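Local atomic coordinates of glycoside hydrolase family 31 (Trueperella pyogenes, PDB entry 5I0F), a protein that degrades cycloalternan, a cyclic glucose oligosaccharide, probably by hydrolysing its alpha-glucosidic bonds through a covalent glycosyl-enzyme intermediate. Residues D68-L71 with G75-H78; L71-G74 with H78-A81; I9-A14 with R427-P432; E198-Q203 with G564-V569. One frame throughout, in Å; residues are numbered along the deposited sequence.

Interaction 1 of 4, residues D68-L71 with G75-H78; sequences DAAL and GEGH. With CA (calcium ion), chain H; GLC (alpha-D-glucopyranose), chain B; GLC (alpha-D-glucopyranose), chain C.
A Schellman motif ends helix 66-72, and Ala70 and Gly75 close its outer turn. Gly75 N donates to Ala70 O at 2.9 Å, with an N-H...O angle of 146°. The donor lies above the carbonyl plane of Ala70. Gly75 adopts a positive phi (93°), which would press any CB against the carbonyl O of the residue before it.

The chain then runs into a short 3-10 segment at Glu76 and Gly77, held by a bond from His78 N to Gly75 O. This is how the N-terminal domain passes from helix end to calcium site. Glu76 O binds the calcium ion at 2.4 Å. The side chain of Glu76 bends at chi2 (-70°) and turns back to the helix, where OE2 lies 3.3 Å from Ala70 CB. The other carboxylate oxygen, Glu76 OE1, accepts a hydrogen bond of 2.7 Å from a calcium-bound water, so this side chain reaches the metal through water. At the far end of the segment, His78 NE2 donates to O6 of the chain B glucose at 2.7 Å, in a nearly straight bond. His78 CE1 approaches O5 of the chain C glucose at 3.2 Å.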
# COMPACT_ATOMS: atom_id res chain seq x y z
N ASP A 68 -2.81 -21.30 0.12
CA ASP A 68 -1.35 -21.00 0.22
C ASP A 68 -0.62 -20.95 -1.13
O ASP A 68 0.13 -20.01 -1.40
CB ASP A 68 -0.61 -21.99 1.12
CG ASP A 68 -0.94 -21.83 2.59
OD1 ASP A 68 -1.01 -20.69 3.09
OD2 ASP A 68 -1.07 -22.88 3.27
N ALA A 69 -0.82 -21.97 -1.96
CA ALA A 69 -0.30 -22.00 -3.35
C ALA A 69 -0.67 -20.74 -4.12
O ALA A 69 0.18 -20.15 -4.79
CB ALA A 69 -0.83 -23.22 -4.09
N ALA A 70 -1.94 -20.35 -4.03
CA ALA A 70 -2.43 -19.16 -4.72
C ALA A 70 -1.71 -17.90 -4.27
O ALA A 70 -1.20 -17.13 -5.10
CB ALA A 70 -3.94 -19.00 -4.52
N LEU A 71 -1.65 -17.71 -2.95
CA LEU A 71 -1.04 -16.51 -2.38
C LEU A 71 0.44 -16.38 -2.72
O LEU A 71 0.89 -15.29 -3.04
CB LEU A 71 -1.25 -16.46 -0.87
CG LEU A 71 -2.66 -16.03 -0.40
CD1 LEU A 71 -2.83 -16.23 1.09
CD2 LEU A 71 -2.96 -14.58 -0.75
N GLY A 75 -1.59 -14.26 -5.62
CA GLY A 75 -3.00 -14.21 -5.26
C GLY A 75 -3.88 -14.41 -6.46
O GLY A 75 -3.39 -14.55 -7.58
N GLU A 76 -5.18 -14.37 -6.21
CA GLU A 76 -6.18 -14.78 -7.20
C GLU A 76 -6.28 -13.82 -8.39
O GLU A 76 -6.69 -14.23 -9.49
CB GLU A 76 -7.56 -14.93 -6.53
CG GLU A 76 -7.61 -15.92 -5.35
CD GLU A 76 -7.47 -17.39 -5.74
OE1 GLU A 76 -7.75 -17.79 -6.89
OE2 GLU A 76 -7.09 -18.18 -4.85
N GLY A 77 -5.92 -12.55 -8.20
CA GLY A 77 -5.81 -11.61 -9.32
C GLY A 77 -4.76 -11.98 -10.37
O GLY A 77 -4.89 -11.57 -11.53
N HIS A 78 -3.72 -12.74 -9.97
CA HIS A 78 -2.67 -13.22 -10.89
C HIS A 78 -2.90 -14.66 -11.37
O HIS A 78 -1.98 -15.27 -11.92
CB HIS A 78 -1.28 -13.14 -10.24
CG HIS A 78 -0.71 -11.76 -10.20
ND1 HIS A 78 -0.39 -11.05 -11.34
CD2 HIS A 78 -0.38 -10.96 -9.15
CE1 HIS A 78 0.11 -9.87 -11.00
NE2 HIS A 78 0.13 -9.79 -9.68
CA CA H . -8.47 -15.21 -10.71
C1 GLC B . 1.03 -6.22 -12.17
C2 GLC B . 0.59 -4.80 -11.77
C3 GLC B . 1.62 -4.15 -10.87
C4 GLC B . 1.86 -5.02 -9.65
C5 GLC B . 2.33 -6.39 -10.14
C6 GLC B . 2.62 -7.36 -9.01
O2 GLC B . 0.36 -4.03 -12.96
O3 GLC B . 1.16 -2.85 -10.48
O4 GLC B . 2.82 -4.40 -8.77
O5 GLC B . 1.34 -6.98 -11.00
O6 GLC B . 1.42 -7.81 -8.36
C1 GLC C . -0.46 -9.42 -14.69
C2 GLC C . -1.21 -8.49 -15.64
C3 GLC C . -0.24 -7.66 -16.47
C4 GLC C . 0.75 -6.91 -15.56
C5 GLC C . 1.46 -7.93 -14.67
C6 GLC C . 2.51 -7.36 -13.70
O1 GLC C . 0.26 -10.40 -15.45
O2 GLC C . -2.05 -9.27 -16.50
O3 GLC C . -0.99 -6.76 -17.28
O4 GLC C . 1.71 -6.19 -16.34
O5 GLC C . 0.47 -8.66 -13.91
O6 GLC C . 2.12 -6.11 -13.10
O HOH W 1 -8.37 -17.23 -9.51
O HOH W 2 -8.14 -14.16 -12.82
O HOH W 3 -9.45 -12.79 -10.68

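Interaction 2 of 4, residues L71-G74 with H78-A81; sequences LLAG and HLAA. With CA (calcium ion), chain H; GLC (alpha-D-glucopyranose), chain B; GLC (alpha-D-glucopyranose), chain C.
Gly74 O meets the His78 ring at its edge, near the ring plane, 3.4 Å from CD2. Ala73 O comes to the same side chain nearer its root, 3.8 Å from His78 CB. Neither is a hydrogen bond. Of the two carbonyls, only that of Gly74 lies at the ring edge. Beside them, Ala73 CB touches Leu79 CD2 at 4.3 Å, a small apolar contact that joins the helix end to the loop after it.

The first torsion of His78 (chi1 -77°) sets CG beside the backbone N and anti to the carbonyl carbon, which carries the ring out past Gly74 to the sugars. Further out, the ring stacks on Tyr200 and meets Trp429 at about 60°. These neighbours and the Gly74 carbonyl probably limit its rotation. Gly74 itself has a positive phi (95°) and no side chain, and its backbone lies close against the ring.

Leu79 turns its backbone to another task: its O binds the calcium ion at 2.4 Å. The carbonyl of the residue after the histidine is thus tied to the metal. Behind the contact, Gly74 N bonds to Leu71 O at 2.9 Å. Gly74 is the C-prime residue of the Schellman motif that ends helix 66-72, and the loop after it supplies both a calcium ligand and a glycan-binding histidine.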
# COMPACT_ATOMS: atom_id res chain seq x y z
N LEU A 71 -1.65 -17.71 -2.95
CA LEU A 71 -1.04 -16.51 -2.38
C LEU A 71 0.44 -16.38 -2.72
O LEU A 71 0.89 -15.29 -3.04
CB LEU A 71 -1.25 -16.46 -0.87
CG LEU A 71 -2.66 -16.03 -0.40
CD1 LEU A 71 -2.83 -16.23 1.09
CD2 LEU A 71 -2.96 -14.58 -0.75
N LEU A 72 1.19 -17.48 -2.69
CA LEU A 72 2.63 -17.41 -3.00
C LEU A 72 2.90 -17.02 -4.47
O LEU A 72 3.92 -16.40 -4.74
CB LEU A 72 3.36 -18.71 -2.60
CG LEU A 72 3.31 -19.08 -1.12
CD1 LEU A 72 3.95 -20.45 -0.87
CD2 LEU A 72 3.99 -18.03 -0.26
N ALA A 73 1.98 -17.33 -5.38
CA ALA A 73 2.04 -16.81 -6.77
C ALA A 73 1.44 -15.39 -6.97
O ALA A 73 1.24 -14.99 -8.11
CB ALA A 73 1.36 -17.79 -7.71
N GLY A 74 1.17 -14.65 -5.90
CA GLY A 74 0.60 -13.30 -6.02
C GLY A 74 -0.91 -13.16 -5.92
O GLY A 74 -1.44 -12.06 -6.09
N HIS A 78 -3.72 -12.74 -9.97
CA HIS A 78 -2.67 -13.22 -10.89
C HIS A 78 -2.90 -14.66 -11.37
O HIS A 78 -1.98 -15.27 -11.92
CB HIS A 78 -1.28 -13.14 -10.24
CG HIS A 78 -0.71 -11.76 -10.20
ND1 HIS A 78 -0.39 -11.05 -11.34
CD2 HIS A 78 -0.38 -10.96 -9.15
CE1 HIS A 78 0.11 -9.87 -11.00
NE2 HIS A 78 0.13 -9.79 -9.68
N LEU A 79 -4.10 -15.21 -11.14
CA LEU A 79 -4.34 -16.64 -11.37
C LEU A 79 -5.62 -16.91 -12.15
O LEU A 79 -6.69 -16.39 -11.83
CB LEU A 79 -4.38 -17.40 -10.04
CG LEU A 79 -3.00 -17.57 -9.38
CD1 LEU A 79 -3.13 -17.91 -7.91
CD2 LEU A 79 -2.15 -18.63 -10.10
N ALA A 80 -5.48 -17.74 -13.18
CA ALA A 80 -6.62 -18.27 -13.91
C ALA A 80 -6.21 -19.60 -14.55
O ALA A 80 -5.06 -19.76 -14.97
CB ALA A 80 -7.08 -17.30 -14.98
N ALA A 81 -7.16 -20.52 -14.63
CA ALA A 81 -6.98 -21.79 -15.37
C ALA A 81 -6.49 -21.59 -16.83
O ALA A 81 -5.78 -22.45 -17.39
CB ALA A 81 -8.27 -22.57 -15.36
CA CA H . -8.47 -15.21 -10.71
C1 GLC B . 1.03 -6.22 -12.17
C2 GLC B . 0.59 -4.80 -11.77
C3 GLC B . 1.62 -4.15 -10.87
C4 GLC B . 1.86 -5.02 -9.65
C5 GLC B . 2.33 -6.39 -10.14
C6 GLC B . 2.62 -7.36 -9.01
O2 GLC B . 0.36 -4.03 -12.96
O3 GLC B . 1.16 -2.85 -10.48
O4 GLC B . 2.82 -4.40 -8.77
O5 GLC B . 1.34 -6.98 -11.00
O6 GLC B . 1.42 -7.81 -8.36
C1 GLC C . -0.46 -9.42 -14.69
C2 GLC C . -1.21 -8.49 -15.64
C3 GLC C . -0.24 -7.66 -16.47
C4 GLC C . 0.75 -6.91 -15.56
C5 GLC C . 1.46 -7.93 -14.67
C6 GLC C . 2.51 -7.36 -13.70
O1 GLC C . 0.26 -10.40 -15.45
O2 GLC C . -2.05 -9.27 -16.50
O3 GLC C . -0.99 -6.76 -17.28
O4 GLC C . 1.71 -6.19 -16.34
O5 GLC C . 0.47 -8.66 -13.91
O6 GLC C . 2.12 -6.11 -13.10
O HOH W 2 -8.14 -14.16 -12.82
O HOH W 1 -8.37 -17.23 -9.51
O HOH W 3 -9.45 -12.79 -10.68

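Interaction 3 of 4, residues I9-A14 with R427-P432; sequences IEHPYA and RGWWFP. With GLC (alpha-D-glucopyranose), chain B; BGC (beta-D-glucopyranose), chain D.
The side chains of Ile9 and Arg427 run antiparallel, with Ile9 CG1 4.0 Å from Arg427 CB. The arginine chain is extended from CG to NE, which carries its guanidinium along Ile9 to the backbone beyond. There NH1 donates to Ile9 O at 3.0 Å, with an N-H...O angle of 165°. The oxygen lies in the guanidinium plane, but the nitrogen stands well above the carbonyl plane of Ile9.

The same NH1 makes a salt bridge to Glu10 OE2 at 3.3 Å. It meets that oxygen from above the carboxylate plane, and the two flat groups are turned 44° apart. Glu10 also pairs with Arg7, and its OE1 accepts from Ser475 N. Arg427 NH2 has a further salt bridge to Glu418. The contact joins the N-terminal domain to a loop of the TIM barrel, between helices 400-412 and 442-450.

His11 and Trp429 meet at an angle, with His11 NE2 4.0 Å from Trp429 CZ3. The imidazole is fixed from its other nitrogen: Tyr13 N donates to His11 ND1 at 3.1 Å, in the ring plane, within a type I turn from His11 to Ala14. The pyrrole edge of Trp429, away from His11, serves the glycan pocket. Its NE1 donates to O6 of the chain B glucose at 2.9 Å, in an almost straight bond. Trp430 lays one ring face against that sugar, with CZ3 3.2 Å from O4.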
# COMPACT_ATOMS: atom_id res chain seq x y z
N ILE A 9 8.85 -18.81 4.02
CA ILE A 9 9.13 -17.73 3.07
C ILE A 9 8.78 -16.37 3.72
O ILE A 9 9.34 -15.33 3.34
CB ILE A 9 8.38 -17.95 1.74
CG1 ILE A 9 8.86 -16.98 0.64
CG2 ILE A 9 6.87 -17.87 1.93
CD1 ILE A 9 8.29 -17.32 -0.73
N GLU A 10 7.86 -16.41 4.68
CA GLU A 10 7.46 -15.23 5.49
C GLU A 10 6.61 -14.24 4.67
O GLU A 10 6.67 -13.02 4.86
CB GLU A 10 8.64 -14.56 6.21
CG GLU A 10 9.35 -15.54 7.14
CD GLU A 10 10.52 -14.93 7.89
OE1 GLU A 10 10.30 -14.26 8.93
OE2 GLU A 10 11.68 -15.13 7.46
N HIS A 11 5.82 -14.79 3.77
CA HIS A 11 4.65 -14.09 3.19
C HIS A 11 3.73 -13.83 4.40
O HIS A 11 3.48 -14.74 5.17
CB HIS A 11 4.03 -15.00 2.12
CG HIS A 11 2.87 -14.41 1.37
ND1 HIS A 11 1.73 -13.98 2.00
CD2 HIS A 11 2.61 -14.32 0.05
CE1 HIS A 11 0.86 -13.54 1.11
NE2 HIS A 11 1.36 -13.75 -0.09
N PRO A 12 3.23 -12.59 4.60
CA PRO A 12 2.47 -12.36 5.85
C PRO A 12 1.14 -13.11 6.01
O PRO A 12 0.62 -13.18 7.12
CB PRO A 12 2.24 -10.84 5.86
CG PRO A 12 2.48 -10.39 4.46
CD PRO A 12 3.51 -11.33 3.89
N TYR A 13 0.58 -13.62 4.91
CA TYR A 13 -0.69 -14.32 4.93
C TYR A 13 -0.66 -15.76 4.39
O TYR A 13 -1.71 -16.35 4.20
CB TYR A 13 -1.71 -13.49 4.15
CG TYR A 13 -1.93 -12.09 4.69
CD1 TYR A 13 -2.64 -11.87 5.89
CD2 TYR A 13 -1.45 -10.97 4.00
CE1 TYR A 13 -2.85 -10.58 6.38
CE2 TYR A 13 -1.65 -9.68 4.48
CZ TYR A 13 -2.34 -9.48 5.67
OH TYR A 13 -2.51 -8.17 6.10
N ALA A 14 0.52 -16.32 4.15
CA ALA A 14 0.61 -17.65 3.56
C ALA A 14 1.78 -18.39 4.17
O ALA A 14 2.76 -17.78 4.63
CB ALA A 14 0.77 -17.57 2.06
N ARG A 427 11.71 -12.12 -2.31
CA ARG A 427 10.93 -13.35 -2.20
C ARG A 427 9.57 -13.30 -2.87
O ARG A 427 8.90 -14.32 -2.97
CB ARG A 427 10.76 -13.73 -0.73
CG ARG A 427 12.09 -14.07 -0.05
CD ARG A 427 11.89 -14.37 1.42
NE ARG A 427 13.16 -14.38 2.17
CZ ARG A 427 13.26 -14.59 3.48
NH1 ARG A 427 12.19 -14.86 4.22
NH2 ARG A 427 14.46 -14.56 4.06
N GLY A 428 9.17 -12.11 -3.30
CA GLY A 428 7.89 -11.88 -3.91
C GLY A 428 7.84 -12.36 -5.35
O GLY A 428 8.83 -12.84 -5.92
N TRP A 429 6.66 -12.19 -5.92
CA TRP A 429 6.35 -12.67 -7.26
C TRP A 429 6.75 -11.63 -8.32
O TRP A 429 7.14 -12.00 -9.41
CB TRP A 429 4.85 -13.02 -7.37
CG TRP A 429 3.91 -11.90 -6.97
CD1 TRP A 429 3.44 -10.91 -7.78
CD2 TRP A 429 3.37 -11.64 -5.66
NE1 TRP A 429 2.62 -10.04 -7.05
CE2 TRP A 429 2.56 -10.48 -5.75
CE3 TRP A 429 3.48 -12.29 -4.41
CZ2 TRP A 429 1.87 -9.93 -4.65
CZ3 TRP A 429 2.78 -11.75 -3.31
CH2 TRP A 429 1.99 -10.58 -3.44
N TRP A 430 6.67 -10.34 -7.98
CA TRP A 430 7.00 -9.25 -8.92
C TRP A 430 8.46 -8.87 -8.73
O TRP A 430 8.88 -8.61 -7.60
CB TRP A 430 6.10 -8.07 -8.59
CG TRP A 430 6.01 -6.96 -9.59
CD1 TRP A 430 5.91 -7.05 -10.95
CD2 TRP A 430 5.91 -5.56 -9.28
NE1 TRP A 430 5.80 -5.80 -11.50
CE2 TRP A 430 5.79 -4.86 -10.50
CE3 TRP A 430 5.93 -4.84 -8.08
CZ2 TRP A 430 5.69 -3.47 -10.56
CZ3 TRP A 430 5.82 -3.46 -8.13
CH2 TRP A 430 5.70 -2.78 -9.37
N PHE A 431 9.23 -8.82 -9.81
CA PHE A 431 10.69 -8.59 -9.77
C PHE A 431 11.33 -9.65 -8.85
O PHE A 431 12.03 -9.30 -7.90
CB PHE A 431 11.04 -7.17 -9.27
CG PHE A 431 10.78 -6.07 -10.27
CD1 PHE A 431 9.48 -5.74 -10.67
CD2 PHE A 431 11.83 -5.29 -10.76
CE1 PHE A 431 9.24 -4.71 -11.58
CE2 PHE A 431 11.60 -4.25 -11.66
CZ PHE A 431 10.31 -3.97 -12.09
N PRO A 432 11.07 -10.94 -9.14
CA PRO A 432 11.57 -12.00 -8.26
C PRO A 432 13.11 -12.02 -8.18
O PRO A 432 13.79 -11.77 -9.19
CB PRO A 432 11.01 -13.28 -8.91
CG PRO A 432 10.84 -12.94 -10.34
CD PRO A 432 10.49 -11.48 -10.38
C1 GLC B . 1.03 -6.22 -12.17
C2 GLC B . 0.59 -4.80 -11.77
C3 GLC B . 1.62 -4.15 -10.87
C4 GLC B . 1.86 -5.02 -9.65
C5 GLC B . 2.33 -6.39 -10.14
C6 GLC B . 2.62 -7.36 -9.01
O2 GLC B . 0.36 -4.03 -12.96
O3 GLC B . 1.16 -2.85 -10.48
O4 GLC B . 2.82 -4.40 -8.77
O5 GLC B . 1.34 -6.98 -11.00
O6 GLC B . 1.42 -7.81 -8.36
C2 BGC D . 1.58 0.13 -10.09
C3 BGC D . 0.87 0.37 -11.44
C4 BGC D . 1.92 0.46 -12.54
C5 BGC D . 2.82 -0.79 -12.55
C6 BGC D . 3.96 -0.56 -13.53
C1 BGC D . 3.06 -0.33 -10.10
O2 BGC D . 0.78 -0.19 -8.94
O3 BGC D . 0.08 1.56 -11.37
O4 BGC D . 1.28 0.61 -13.83
O5 BGC D . 3.36 -1.14 -11.25
O6 BGC D . 4.69 -1.78 -13.74

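Interaction 4 of 4, residues E198-Q203 with G564-V569; sequences EQYKAQ and GFSGPV. With GLC (alpha-D-glucopyranose), chain B; BGC (beta-D-glucopyranose), chain D.
Two irregular loops face each other here, with Lys201 and Ser566 nearest at 8.9 Å between CA atoms. Lys201 and Ala202 both have positive phi, and helix 203-206 starts directly after Ala202. Gln199 NE2 braces this bend by donating to Lys201 O at 2.9 Å. The other loop follows barrel strand 558-561.

Lys201 and Ser566 bridge the gap with their side chains. The lysine bends at chi3 (-58°) and brings NZ to Ser566 OG at 3.3 Å, a weak hydrogen bond. NZ also bonds to Asp534. Lys201 packs behind Tyr200, with CG over the centre of the ring. The opposite face of that ring looks onto the chain B glucose, near O5. Tyr200 OH comes 3.7 Å from Ser566 OG without bonding to it.

Both loops reach the chain B glucose: Glu198 bonds it, and Phe565 only touches it. Glu198 OE2 accepts a very short bond from glucose O6 at 2.5 Å. Phe565 CZ comes to glucose O2 at 3.6 Å, near the plane of the ring. The hydroxyls of Tyr200 and Ser566 bond OE2 and OE1 of Glu593 respectively, and so probably fix its carboxylate toward the glucose, which it also bonds.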
# COMPACT_ATOMS: atom_id res chain seq x y z
N GLU A 198 1.38 -6.21 -0.53
CA GLU A 198 0.88 -5.98 -1.88
C GLU A 198 -0.24 -6.95 -2.25
O GLU A 198 0.02 -8.06 -2.70
CB GLU A 198 1.99 -6.04 -2.92
CG GLU A 198 1.48 -5.49 -4.25
CD GLU A 198 2.00 -6.19 -5.50
OE1 GLU A 198 3.17 -6.65 -5.53
OE2 GLU A 198 1.23 -6.20 -6.49
N GLN A 199 -1.48 -6.52 -2.05
CA GLN A 199 -2.66 -7.26 -2.50
C GLN A 199 -3.02 -6.74 -3.87
O GLN A 199 -3.49 -5.58 -4.00
CB GLN A 199 -3.82 -7.10 -1.51
CG GLN A 199 -5.14 -7.72 -1.94
CD GLN A 199 -5.04 -9.18 -2.27
OE1 GLN A 199 -4.51 -9.97 -1.49
NE2 GLN A 199 -5.53 -9.55 -3.44
N TYR A 200 -2.79 -7.57 -4.90
CA TYR A 200 -3.02 -7.17 -6.28
C TYR A 200 -4.51 -7.32 -6.57
O TYR A 200 -4.99 -8.43 -6.76
CB TYR A 200 -2.16 -7.96 -7.28
CG TYR A 200 -2.47 -7.71 -8.76
CD1 TYR A 200 -2.31 -6.44 -9.33
CD2 TYR A 200 -2.90 -8.74 -9.58
CE1 TYR A 200 -2.60 -6.22 -10.68
CE2 TYR A 200 -3.17 -8.54 -10.93
CZ TYR A 200 -3.03 -7.27 -11.48
OH TYR A 200 -3.29 -7.07 -12.82
N LYS A 201 -5.20 -6.19 -6.57
CA LYS A 201 -6.65 -6.06 -6.81
C LYS A 201 -7.49 -6.65 -5.68
O LYS A 201 -7.00 -7.45 -4.85
CB LYS A 201 -7.04 -6.61 -8.21
CG LYS A 201 -6.14 -6.05 -9.32
CD LYS A 201 -6.62 -6.31 -10.75
CE LYS A 201 -6.81 -7.78 -11.05
NZ LYS A 201 -7.23 -8.00 -12.47
N ALA A 202 -8.75 -6.23 -5.64
CA ALA A 202 -9.75 -6.70 -4.66
C ALA A 202 -9.26 -6.58 -3.21
O ALA A 202 -9.45 -7.49 -2.39
CB ALA A 202 -10.13 -8.15 -4.98
N GLN A 203 -8.65 -5.44 -2.87
CA GLN A 203 -8.13 -5.23 -1.52
C GLN A 203 -9.27 -5.27 -0.47
O GLN A 203 -9.07 -5.78 0.65
CB GLN A 203 -7.40 -3.91 -1.41
CG GLN A 203 -6.14 -3.78 -2.28
CD GLN A 203 -6.40 -3.31 -3.72
OE1 GLN A 203 -7.48 -2.79 -4.04
NE2 GLN A 203 -5.41 -3.46 -4.59
N GLY A 564 -10.70 2.31 -12.54
CA GLY A 564 -9.86 1.13 -12.62
C GLY A 564 -8.85 1.14 -13.78
O GLY A 564 -9.11 1.68 -14.88
N PHE A 565 -7.70 0.53 -13.54
CA PHE A 565 -6.63 0.50 -14.54
C PHE A 565 -6.46 -0.83 -15.28
O PHE A 565 -5.77 -0.84 -16.31
CB PHE A 565 -5.30 1.01 -13.95
CG PHE A 565 -4.34 -0.06 -13.47
CD1 PHE A 565 -4.73 -1.13 -12.69
CD2 PHE A 565 -2.99 0.11 -13.72
CE1 PHE A 565 -3.80 -2.07 -12.25
CE2 PHE A 565 -2.06 -0.81 -13.27
CZ PHE A 565 -2.46 -1.91 -12.53
N SER A 566 -7.06 -1.90 -14.76
CA SER A 566 -6.78 -3.27 -15.24
C SER A 566 -7.96 -3.83 -16.04
O SER A 566 -9.11 -3.60 -15.70
CB SER A 566 -6.48 -4.18 -14.06
OG SER A 566 -6.24 -5.53 -14.46
N GLY A 567 -7.64 -4.59 -17.08
CA GLY A 567 -8.65 -5.24 -17.92
C GLY A 567 -9.15 -4.35 -19.04
O GLY A 567 -8.65 -3.23 -19.24
N PRO A 568 -10.14 -4.85 -19.80
CA PRO A 568 -10.79 -4.02 -20.80
C PRO A 568 -11.19 -2.66 -20.23
O PRO A 568 -11.39 -2.54 -19.02
CB PRO A 568 -12.03 -4.85 -21.17
CG PRO A 568 -11.57 -6.26 -21.00
CD PRO A 568 -10.67 -6.23 -19.79
N VAL A 569 -11.28 -1.64 -21.07
CA VAL A 569 -11.71 -0.32 -20.57
C VAL A 569 -13.05 -0.42 -19.78
O VAL A 569 -13.89 -1.27 -20.09
CB VAL A 569 -11.83 0.75 -21.68
CG1 VAL A 569 -10.48 0.92 -22.40
CG2 VAL A 569 -12.91 0.41 -22.68
C1 GLC B . 1.03 -6.22 -12.17
C2 GLC B . 0.59 -4.80 -11.77
C3 GLC B . 1.62 -4.15 -10.87
C4 GLC B . 1.86 -5.02 -9.65
C5 GLC B . 2.33 -6.39 -10.14
C6 GLC B . 2.62 -7.36 -9.01
O2 GLC B . 0.36 -4.03 -12.96
O3 GLC B . 1.16 -2.85 -10.48
O4 GLC B . 2.82 -4.40 -8.77
O5 GLC B . 1.34 -6.98 -11.00
O6 GLC B . 1.42 -7.81 -8.36
C2 BGC D . 1.58 0.13 -10.09
C3 BGC D . 0.87 0.37 -11.44
C4 BGC D . 1.92 0.46 -12.54
C5 BGC D . 2.82 -0.79 -12.55
C6 BGC D . 3.96 -0.56 -13.53
C1 BGC D . 3.06 -0.33 -10.10
O2 BGC D . 0.78 -0.19 -8.94
O3 BGC D . 0.08 1.56 -11.37
O4 BGC D . 1.28 0.61 -13.83
O5 BGC D . 3.36 -1.14 -11.25
O6 BGC D . 4.69 -1.78 -13.74

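How the interactions relate
Interactions 1 and 2 have centres about 3 Å apart and share Leu71 and His78. Both use the end of helix 66-72, the same calcium ion and its waters. Both fall within the long chain excursion between the two segments of interaction 3, whose centre is 11 to 12 Å away and which ties residues 9-14 to the TIM barrel. Interaction 4 is about 14 Å from them. Its residues 198-203 also lie in that excursion, but 564-569 come after it. His78 meets both Trp429 and Tyr200, and Gly74 packs on Trp429. All four contacts touch the chain B glucose. The glycan pocket is therefore built jointly by the N-terminal domain, the 198-203 loop and the barrel loops.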